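Local structure of (S)-2-haloacid dehalogenase 4A (Burkholderia cepacia, 2NO4) at residues 53-56 against 57-60; 68-71 against 72-76; 175-178 against 179-182. The protein catalyses the hydrolytic dehalogenation of short-chain (S)-2-haloalkanoic acids, giving (R)-2-hydroxyalkanoic acids with inversion of configuration. All coordinates share one frame; numbering follows the deposited sequence.

Contact 1: residues 53-56 against 57-60; sequences RQLE and YSWT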
loop_
_atom_site.group_PDB
_atom_site.type_symbol
_atom_site.label_atom_id
_atom_site.label_comp_id
_atom_site.label_asym_id
_atom_site.label_seq_id
_atom_site.Cartn_x
_atom_site.Cartn_y
_atom_site.Cartn_z
ATOM N N ARG B 53 -4.659 -2.098 -5.079
ATOM C CA ARG B 53 -4.491 -3.422 -4.474
ATOM C C ARG B 53 -3.256 -4.141 -5.043
ATOM O O ARG B 53 -2.575 -4.837 -4.308
ATOM C CB ARG B 53 -5.711 -4.339 -4.685
ATOM C CG ARG B 53 -6.781 -4.205 -3.630
ATOM C CD ARG B 53 -6.209 -4.229 -2.184
ATOM N NE ARG B 53 -7.240 -4.557 -1.185
ATOM C CZ ARG B 53 -8.083 -3.673 -0.628
ATOM N NH1 ARG B 53 -8.972 -4.083 0.249
ATOM N NH2 ARG B 53 -8.074 -2.375 -0.965
ATOM N N GLN B 54 -2.995 -3.947 -6.336
ATOM C CA GLN B 54 -1.807 -4.555 -6.979
ATOM C C GLN B 54 -0.552 -4.127 -6.213
ATOM O O GLN B 54 0.295 -4.966 -5.866
ATOM C CB GLN B 54 -1.731 -4.183 -8.452
ATOM C CG GLN B 54 -0.421 -4.521 -9.221
ATOM C CD GLN B 54 -0.298 -3.685 -10.491
ATOM O OE1 GLN B 54 -0.263 -2.449 -10.424
ATOM N NE2 GLN B 54 -0.259 -4.357 -11.678
ATOM N N LEU B 55 -0.470 -2.825 -5.936
ATOM C CA LEU B 55 0.626 -2.225 -5.226
ATOM C C LEU B 55 0.588 -2.622 -3.786
ATOM O O LEU B 55 1.615 -3.027 -3.267
ATOM C CB LEU B 55 0.605 -0.690 -5.370
ATOM C CG LEU B 55 1.019 -0.240 -6.779
ATOM C CD1 LEU B 55 0.984 1.274 -6.818
ATOM C CD2 LEU B 55 2.380 -0.845 -7.190
ATOM N N GLU B 56 -0.582 -2.520 -3.124
ATOM C CA GLU B 56 -0.691 -3.043 -1.755
ATOM C C GLU B 56 -0.098 -4.460 -1.631
ATOM O O GLU B 56 0.692 -4.711 -0.714
ATOM C CB GLU B 56 -2.144 -3.114 -1.276
ATOM C CG GLU B 56 -2.271 -3.954 0.008
ATOM C CD GLU B 56 -3.679 -3.967 0.593
ATOM O OE1 GLU B 56 -4.394 -2.955 0.477
ATOM O OE2 GLU B 56 -4.084 -4.992 1.180
ATOM N N TYR B 57 -0.537 -5.376 -2.503
ATOM C CA TYR B 57 -0.072 -6.774 -2.475
ATOM C C TYR B 57 1.430 -6.875 -2.599
ATOM O O TYR B 57 2.033 -7.706 -1.950
ATOM C CB TYR B 57 -0.750 -7.668 -3.548
ATOM C CG TYR B 57 -2.235 -7.805 -3.374
ATOM C CD1 TYR B 57 -2.855 -7.522 -2.146
ATOM C CD2 TYR B 57 -3.046 -8.173 -4.464
ATOM C CE1 TYR B 57 -4.299 -7.640 -2.015
ATOM C CE2 TYR B 57 -4.464 -8.315 -4.349
ATOM C CZ TYR B 57 -5.068 -8.047 -3.147
ATOM O OH TYR B 57 -6.454 -8.213 -3.084
ATOM N N SER B 58 2.032 -6.033 -3.438
ATOM C CA SER B 58 3.468 -6.062 -3.599
ATOM C C SER B 58 4.195 -5.634 -2.307
ATOM O O SER B 58 5.180 -6.238 -1.946
ATOM C CB SER B 58 3.903 -5.247 -4.845
ATOM O OG SER B 58 3.990 -3.829 -4.574
ATOM N N TRP B 59 3.695 -4.607 -1.601
ATOM C CA TRP B 59 4.320 -4.147 -0.378
ATOM C C TRP B 59 4.095 -5.129 0.789
ATOM O O TRP B 59 5.043 -5.493 1.468
ATOM C CB TRP B 59 3.842 -2.737 -0.019
ATOM C CG TRP B 59 4.070 -1.726 -1.125
ATOM C CD1 TRP B 59 5.160 -1.626 -1.957
ATOM C CD2 TRP B 59 3.177 -0.679 -1.512
ATOM N NE1 TRP B 59 5.000 -0.567 -2.829
ATOM C CE2 TRP B 59 3.796 0.028 -2.581
ATOM C CE3 TRP B 59 1.902 -0.253 -1.045
ATOM C CZ2 TRP B 59 3.183 1.118 -3.218
ATOM C CZ3 TRP B 59 1.294 0.831 -1.680
ATOM C CH2 TRP B 59 1.938 1.513 -2.743
ATOM N N THR B 60 2.851 -5.556 1.015
ATOM C CA THR B 60 2.559 -6.336 2.202
ATOM C C THR B 60 3.166 -7.763 2.096
ATOM O O THR B 60 3.613 -8.301 3.092
ATOM C CB THR B 60 1.062 -6.394 2.494
ATOM O OG1 THR B 60 0.416 -6.997 1.380
ATOM C CG2 THR B 60 0.494 -4.940 2.713
#
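L55 and W59 meet one turn apart on the long helix 43-63, part of the helical cap that accompanies the Rossmann-like core in this HAD-superfamily dehalogenase. The carbonyl oxygen of L55 takes two donors: W59 N comes almost straight at it (3.1 Å), while S58 OG reaches it at 2.8 Å in the carbonyl plane, on a lone pair. The hydroxyl can do this because S58 OG stands between its own backbone N and carbonyl carbon (chi1 82°), which folds it back against the helix. The same L55 O also lies over one face of the W59 indole. Further out, L55 CB makes a CH-pi contact over the six-membered ring of W59, 3.9 Å from its centroid.

Q54 O accepts from S58 N at 3.2 Å, and the buried Q54 amide is satisfied at both ends, OE1 by R51 NH1 and NE2 by T74 OG1 and Y101 OH. The backbone bond from Y57 N to R53 O (2.8 Å) is nearly linear, and that oxygen also sits above a face of the Y57 ring. Several polar ends here reach the second subunit: R53 NE and Y57 OH both pair with its E212, whereas E56 OE2 and T60 OG1 both bond its Y213. E56 OE1 accepts from Q52 NE2; its link to R53 NE is long and purely electrostatic, the oxygen lying well out of the guanidinium plane. E56 O accepts T60 N at 2.9 Å. The aliphatic part of R53 crosses the Y57 ring, planes of guanidinium and ring 85° apart, with R53 CD 3.9 Å from Y57 CE1.

Contact 2: residues 68-71 against 72-76; sequences ADFW and QLTDE. With SO4 (sulfate ion), chain K.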
loop_
_atom_site.group_PDB
_atom_site.type_symbol
_atom_site.label_atom_id
_atom_site.label_comp_id
_atom_site.label_asym_id
_atom_site.label_seq_id
_atom_site.Cartn_x
_atom_site.Cartn_y
_atom_site.Cartn_z
ATOM N N ALA B 68 4.952 -13.462 -4.369
ATOM C CA ALA B 68 4.448 -14.081 -5.586
ATOM C C ALA B 68 4.691 -13.024 -6.636
ATOM O O ALA B 68 4.843 -11.830 -6.307
ATOM C CB ALA B 68 2.953 -14.399 -5.494
ATOM N N ASP B 69 4.732 -13.445 -7.895
ATOM C CA ASP B 69 5.126 -12.540 -8.957
ATOM C C ASP B 69 4.067 -11.523 -9.383
ATOM O O ASP B 69 2.898 -11.635 -9.016
ATOM C CB ASP B 69 5.780 -13.281 -10.154
ATOM C CG ASP B 69 4.773 -13.883 -11.162
ATOM O OD1 ASP B 69 3.554 -13.727 -11.075
ATOM O OD2 ASP B 69 5.253 -14.530 -12.121
ATOM N N PHE B 70 4.489 -10.528 -10.153
ATOM C CA PHE B 70 3.662 -9.333 -10.311
ATOM C C PHE B 70 2.429 -9.624 -11.114
ATOM O O PHE B 70 1.352 -9.078 -10.839
ATOM C CB PHE B 70 4.470 -8.188 -10.889
ATOM C CG PHE B 70 3.934 -6.809 -10.549
ATOM C CD1 PHE B 70 3.794 -6.403 -9.220
ATOM C CD2 PHE B 70 3.624 -5.894 -11.577
ATOM C CE1 PHE B 70 3.365 -5.102 -8.904
ATOM C CE2 PHE B 70 3.183 -4.598 -11.272
ATOM C CZ PHE B 70 3.067 -4.210 -9.901
ATOM N N TRP B 71 2.566 -10.522 -12.094
ATOM C CA TRP B 71 1.392 -10.992 -12.849
ATOM C C TRP B 71 0.325 -11.649 -11.947
ATOM O O TRP B 71 -0.891 -11.399 -12.101
ATOM C CB TRP B 71 1.823 -11.941 -13.980
ATOM C CG TRP B 71 0.719 -12.363 -14.889
ATOM C CD1 TRP B 71 0.143 -13.600 -14.936
ATOM C CD2 TRP B 71 0.056 -11.573 -15.886
ATOM N NE1 TRP B 71 -0.847 -13.631 -15.898
ATOM C CE2 TRP B 71 -0.916 -12.404 -16.503
ATOM C CE3 TRP B 71 0.183 -10.246 -16.324
ATOM C CZ2 TRP B 71 -1.751 -11.953 -17.550
ATOM C CZ3 TRP B 71 -0.650 -9.800 -17.374
ATOM C CH2 TRP B 71 -1.604 -10.666 -17.968
ATOM N N GLN B 72 0.774 -12.500 -11.026
ATOM C CA GLN B 72 -0.158 -13.136 -10.094
ATOM C C GLN B 72 -0.844 -12.070 -9.240
ATOM O O GLN B 72 -2.039 -12.124 -9.025
ATOM C CB GLN B 72 0.534 -14.168 -9.200
ATOM C CG GLN B 72 -0.442 -14.941 -8.269
ATOM C CD GLN B 72 0.249 -15.990 -7.423
ATOM O OE1 GLN B 72 1.184 -16.645 -7.877
ATOM N NE2 GLN B 72 -0.195 -16.145 -6.178
ATOM N N LEU B 73 -0.080 -11.123 -8.730
ATOM C CA LEU B 73 -0.671 -10.053 -7.930
ATOM C C LEU B 73 -1.655 -9.170 -8.711
ATOM O O LEU B 73 -2.665 -8.713 -8.146
ATOM C CB LEU B 73 0.421 -9.140 -7.344
ATOM C CG LEU B 73 1.499 -9.848 -6.513
ATOM C CD1 LEU B 73 2.338 -8.836 -5.737
ATOM C CD2 LEU B 73 0.979 -11.020 -5.639
ATOM N N THR B 74 -1.325 -8.901 -9.976
ATOM C CA THR B 74 -2.172 -8.141 -10.894
ATOM C C THR B 74 -3.521 -8.864 -11.066
ATOM O O THR B 74 -4.575 -8.252 -10.995
ATOM C CB THR B 74 -1.454 -7.886 -12.251
ATOM O OG1 THR B 74 -0.215 -7.207 -11.983
ATOM C CG2 THR B 74 -2.328 -7.017 -13.207
ATOM N N ASP B 75 -3.454 -10.177 -11.277
ATOM C CA ASP B 75 -4.610 -11.056 -11.409
ATOM C C ASP B 75 -5.473 -11.049 -10.123
ATOM O O ASP B 75 -6.690 -10.818 -10.174
ATOM C CB ASP B 75 -4.092 -12.473 -11.779
ATOM C CG ASP B 75 -5.205 -13.429 -12.184
ATOM O OD1 ASP B 75 -5.933 -13.921 -11.307
ATOM O OD2 ASP B 75 -5.351 -13.684 -13.394
ATOM N N GLU B 76 -4.841 -11.280 -8.974
ATOM C CA GLU B 76 -5.528 -11.290 -7.685
ATOM C C GLU B 76 -6.211 -9.934 -7.386
ATOM O O GLU B 76 -7.335 -9.900 -6.913
ATOM C CB GLU B 76 -4.552 -11.652 -6.563
ATOM C CG GLU B 76 -4.089 -13.119 -6.664
ATOM C CD GLU B 76 -2.936 -13.454 -5.722
ATOM O OE1 GLU B 76 -2.298 -12.528 -5.163
ATOM O OE2 GLU B 76 -2.639 -14.676 -5.581
HETATM S S SO4 K . 0.628 -17.600 -2.965
HETATM O O1 SO4 K . 1.003 -17.969 -4.305
HETATM O O2 SO4 K . 0.320 -18.792 -2.162
HETATM O O3 SO4 K . 1.716 -16.904 -2.309
HETATM O O4 SO4 K . -0.606 -16.767 -3.071
#
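Between A68 and Q72 the backbone goes from extended at A68 and D69 into helical conformation at F70, and the i to i+4 bonds start with L73 N to D69 O at 3.0 Å. This is the N-terminus of helix 70-84, and D69 is its N-cap: D69 OD1 accepts from Q72 N at 3.0 Å, the donor meeting the oxygen nearly along its C-O bond. The carboxylate gets there by turning CG in between the backbone N and the carbonyl carbon (chi1 83°), back over the first turn, where it satisfies an amide that has no helical carbonyl ahead of it.

F70 O is gripped twice by one residue. T74 N and T74 OG1 reach F70 O from opposite faces of its plane, OG1 at 2.7 Å and standing above that plane. T74 OG1 also lies over one face of the F70 ring. F70 itself packs close to Y22 and N129, which bind the haloacid, so this helix start borders the substrate site. One residue further on, D75 N continues the helical pattern with a bond to W71 O.

A68 CB touches L73 CD2 at 3.9 Å and lies by the Q72 amide group, with R61 of helix 43-63 against all three side chains. The extended Q72 chain carries NE2 to a sulfate ion, probably from the crystallisation liquor. R61 pairs with E76 OE1 in a salt bridge and also binds the sulfate, as does Q66, so the acid and the anion share one arginine. Q72 NE2 gives one bond to sulfate O1 and another to E76 OE2, 2.9 Å away and approached from above the carboxylate plane.

Contact 3: residues 175-178 against 179-182; sequences GVNP and NEVC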
loop_
_atom_site.group_PDB
_atom_site.type_symbol
_atom_site.label_atom_id
_atom_site.label_comp_id
_atom_site.label_asym_id
_atom_site.label_seq_id
_atom_site.Cartn_x
_atom_site.Cartn_y
_atom_site.Cartn_z
ATOM N N GLY B 175 26.599 -2.439 -13.489
ATOM C CA GLY B 175 28.001 -2.069 -13.229
ATOM C C GLY B 175 28.170 -0.598 -12.934
ATOM O O GLY B 175 29.126 0.031 -13.394
ATOM N N VAL B 176 27.210 -0.021 -12.209
ATOM C CA VAL B 176 27.260 1.398 -11.862
ATOM C C VAL B 176 27.121 1.613 -10.351
ATOM O O VAL B 176 26.546 0.777 -9.632
ATOM C CB VAL B 176 26.150 2.247 -12.626
ATOM C CG1 VAL B 176 26.378 2.262 -14.140
ATOM C CG2 VAL B 176 24.735 1.682 -12.341
ATOM N N ASN B 177 27.641 2.745 -9.877
ATOM C CA ASN B 177 27.370 3.195 -8.529
ATOM C C ASN B 177 26.051 3.957 -8.470
ATOM O O ASN B 177 25.650 4.535 -9.472
ATOM C CB ASN B 177 28.479 4.115 -8.055
ATOM C CG ASN B 177 29.813 3.427 -8.040
ATOM O OD1 ASN B 177 29.905 2.230 -7.734
ATOM N ND2 ASN B 177 30.864 4.174 -8.386
ATOM N N PRO B 178 25.407 3.996 -7.284
ATOM C CA PRO B 178 24.140 4.726 -7.137
ATOM C C PRO B 178 24.203 6.137 -7.681
ATOM O O PRO B 178 23.296 6.553 -8.368
ATOM C CB PRO B 178 23.901 4.733 -5.625
ATOM C CG PRO B 178 24.597 3.487 -5.152
ATOM C CD PRO B 178 25.805 3.322 -6.025
ATOM N N ASN B 179 25.265 6.876 -7.393
ATOM C CA ASN B 179 25.309 8.251 -7.878
ATOM C C ASN B 179 25.589 8.461 -9.369
ATOM O O ASN B 179 25.634 9.586 -9.827
ATOM C CB ASN B 179 26.207 9.138 -6.999
ATOM C CG ASN B 179 27.688 8.909 -7.231
ATOM O OD1 ASN B 179 28.111 8.079 -8.048
ATOM N ND2 ASN B 179 28.497 9.657 -6.494
ATOM N N GLU B 180 25.763 7.377 -10.122
ATOM C CA GLU B 180 25.903 7.446 -11.583
ATOM C C GLU B 180 24.602 7.126 -12.295
ATOM O O GLU B 180 24.550 7.059 -13.544
ATOM C CB GLU B 180 26.960 6.470 -12.058
ATOM C CG GLU B 180 28.318 6.735 -11.464
ATOM C CD GLU B 180 29.333 5.722 -11.919
ATOM O OE1 GLU B 180 29.135 4.511 -11.715
ATOM O OE2 GLU B 180 30.342 6.158 -12.495
ATOM N N VAL B 181 23.556 6.923 -11.490
ATOM C CA VAL B 181 22.207 6.632 -11.974
ATOM C C VAL B 181 21.244 7.842 -11.858
ATOM O O VAL B 181 21.085 8.445 -10.793
ATOM C CB VAL B 181 21.637 5.398 -11.250
ATOM C CG1 VAL B 181 20.110 5.170 -11.574
ATOM C CG2 VAL B 181 22.485 4.160 -11.584
ATOM N N CYS B 182 20.629 8.172 -12.981
ATOM C CA CYS B 182 19.420 8.982 -12.994
ATOM C C CYS B 182 18.192 8.047 -13.003
ATOM O O CYS B 182 17.924 7.305 -13.960
ATOM C CB CYS B 182 19.401 9.929 -14.199
ATOM S SG CYS B 182 17.914 10.989 -14.212
HETATM O O HOH W 1 30.615 7.017 -8.655
#
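This turn belongs to an alpha-to-beta connection of the Rossmann-like core, leading from helix 164-174 into strand 181-185 of the parallel sheet. G175 leaves the helix with positive phi, the chain extends through V176 and N177, and a short 3-10 turn follows. E180 reaches back across that turn: its OE1 accepts N177 N at 3.0 Å, almost linearly, on the anti side of the carboxylate. CG of E180 is anti to its own carbonyl carbon (chi1 -60°) and the chain is extended beyond it, placing the acid beside the extended backbone. In return E180 N bonds N177 O at 2.9 Å, from above the carbonyl plane, and V181 N does likewise to P178 O.

The N177 amide runs obliquely past the E180 carboxylate, their planes 23° apart. One water joins the two asparagines, accepting from N177 ND2 and donating to N179 OD1. On the inner side V176 CG2 and V181 CG2 touch at 3.4 Å, tighter than usual for two methyl carbons. Backbone bonds from C182 to A16 and V18 set the strand next to 16-19, as expected for the parallel sheet of a HAD core.

Overall arrangement
Contacts 1 and 2 sit on consecutive helices, 43-63 and 70-84, that lie against each other, their centres 9 Å apart. L73 CD1 packs on the backbone of S58, and the Q54 amide packs on the F70 ring, joining them directly near residues that bind the substrate. Contact 1 is the most buried and turns several polar ends to the second subunit; contact 2 is partly buried, with a capped helix start and an outer flank holding a sulfate. Contact 3 stands apart, about 18 Å from contact 1 at nearest atoms, in the core fold, where a glutamate, a water bridge and a valine pair hold a partly buried turn.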